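PDB 5GHG: aminotransferase class-III from Ochrobactrum anthropi, which probably transfers amino groups between amines and carbonyl compounds, as omega-transaminases do, carrying them on a vitamin B6 cofactor bound here in its aminated form. Local coordinates for residues A246-R250 / Y251-L255. The protein carries 1 engineered substitution. Residues are numbered along the deposited sequence; the frame is centred on the assembly and turned at random.
Sequences AVLKR and YDILL
Over one face of the Tyr-251 ring, displaced toward the rim, lies CG of Arg-250, a CH-pi contact 4.1 Å from the ring centroid, with CD near CE2 and CZ. With CG anti to the backbone N (chi1 178°), Arg-250 runs alongside the tyrosine, pointing the same way, and its guanidinium is turned 79° from the ring plane, Ala-246 O lying over one guanidinium face near the rim. Val-247 O meets the ring obliquely, 3.2 Å from Tyr-251 CD2. The guanidinium of Arg-250 and the hydroxyl of Tyr-251 both reach Glu-208: a salt bridge from the first, a hydrogen bond with the second. With an alanine in place of Tyr-251, the Arg-250 methylenes are likely to lose the ring face beside them, and Glu-208 its bond to the hydroxyl.

At this end of helix 240-250 the backbone closes in a Schellman motif. Ile-253 N reaches Leu-248 O in an almost straight bond (3.1 Å, 179°), while Asp-252 N bonds to Lys-249 O. Asp-252, at C-prime, takes the positive phi the motif needs; its polar side chain suits this exposed turn, where a water donates to Lys-249 O. On the buried side, forked Leu-248 reaches Ile-253 CG2 through CD2 and Leu-255 CD1 through CD1, both at 4.0 Å, crossing each side chain at about a right angle.

The turn thus links helix 240-250 to strand 254-258 within a beta-alpha-beta unit, with Val-247 and Ile-253 packing on helix 196-214 and Leu-248 on Phe-222 of strand 219-224.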
# COMPACT_ATOMS: atom_id res chain seq x y z
N ALA B 246 -22.72 -18.87 14.25
CA ALA B 246 -24.17 -19.02 14.45
C ALA B 246 -24.85 -17.66 14.57
O ALA B 246 -25.92 -17.45 13.99
CB ALA B 246 -24.44 -19.87 15.70
N VAL B 247 -24.25 -16.73 15.33
CA VAL B 247 -24.79 -15.38 15.44
C VAL B 247 -24.79 -14.68 14.09
O VAL B 247 -25.80 -14.10 13.67
CB VAL B 247 -23.99 -14.56 16.48
CG1 VAL B 247 -24.45 -13.12 16.50
CG2 VAL B 247 -24.12 -15.19 17.87
N LEU B 248 -23.65 -14.69 13.40
CA LEU B 248 -23.56 -14.00 12.12
C LEU B 248 -24.60 -14.53 11.14
O LEU B 248 -25.26 -13.75 10.44
CB LEU B 248 -22.15 -14.14 11.53
CG LEU B 248 -21.03 -13.55 12.40
CD1 LEU B 248 -19.67 -13.75 11.70
CD2 LEU B 248 -21.27 -12.07 12.67
N LYS B 249 -24.76 -15.85 11.08
CA LYS B 249 -25.70 -16.44 10.14
C LYS B 249 -27.13 -16.01 10.46
O LYS B 249 -27.94 -15.77 9.55
CB LYS B 249 -25.55 -17.96 10.16
CG LYS B 249 -26.33 -18.67 9.07
CD LYS B 249 -25.81 -20.09 8.90
CE LYS B 249 -26.94 -21.10 8.89
NZ LYS B 249 -27.85 -20.91 7.73
N ARG B 250 -27.44 -15.87 11.75
CA ARG B 250 -28.78 -15.47 12.19
C ARG B 250 -29.18 -14.10 11.66
O ARG B 250 -30.36 -13.84 11.46
CB ARG B 250 -28.83 -15.49 13.72
CG ARG B 250 -30.17 -15.05 14.35
CD ARG B 250 -30.11 -15.24 15.87
NE ARG B 250 -29.71 -16.61 16.19
CZ ARG B 250 -28.87 -16.97 17.15
NH1 ARG B 250 -28.31 -16.04 17.93
NH2 ARG B 250 -28.58 -18.25 17.34
N TYR B 251 -28.21 -13.21 11.43
CA TYR B 251 -28.50 -11.86 10.97
C TYR B 251 -28.00 -11.59 9.56
O TYR B 251 -27.98 -10.43 9.13
CB TYR B 251 -27.92 -10.85 11.96
CG TYR B 251 -28.51 -11.00 13.33
CD1 TYR B 251 -29.79 -10.53 13.63
CD2 TYR B 251 -27.79 -11.64 14.34
CE1 TYR B 251 -30.33 -10.68 14.89
CE2 TYR B 251 -28.31 -11.80 15.61
CZ TYR B 251 -29.58 -11.31 15.89
OH TYR B 251 -30.10 -11.46 17.15
N ASP B 252 -27.58 -12.63 8.84
CA ASP B 252 -27.13 -12.51 7.45
C ASP B 252 -25.95 -11.56 7.31
O ASP B 252 -25.89 -10.76 6.37
CB ASP B 252 -28.29 -12.08 6.53
CG ASP B 252 -29.45 -13.05 6.55
OD1 ASP B 252 -29.22 -14.27 6.67
OD2 ASP B 252 -30.61 -12.59 6.45
N ILE B 253 -25.00 -11.65 8.22
CA ILE B 253 -23.81 -10.79 8.22
C ILE B 253 -22.67 -11.55 7.55
O ILE B 253 -22.41 -12.72 7.87
CB ILE B 253 -23.44 -10.37 9.65
CG1 ILE B 253 -24.59 -9.53 10.25
CG2 ILE B 253 -22.09 -9.63 9.67
CD1 ILE B 253 -24.53 -9.39 11.77
N LEU B 254 -21.97 -10.89 6.63
CA LEU B 254 -20.84 -11.53 5.94
C LEU B 254 -19.68 -11.77 6.90
O LEU B 254 -19.41 -10.98 7.81
CB LEU B 254 -20.37 -10.66 4.78
CG LEU B 254 -21.33 -10.32 3.66
CD1 LEU B 254 -20.74 -9.26 2.75
CD2 LEU B 254 -21.67 -11.59 2.88
N LEU B 255 -18.98 -12.88 6.69
CA LEU B 255 -17.78 -13.22 7.46
C LEU B 255 -16.54 -13.00 6.58
O LEU B 255 -16.41 -13.62 5.53
CB LEU B 255 -17.81 -14.66 7.95
CG LEU B 255 -16.53 -15.14 8.62
CD1 LEU B 255 -16.22 -14.30 9.85
CD2 LEU B 255 -16.66 -16.60 8.98
O HOH W 1 -27.45 -15.90 6.78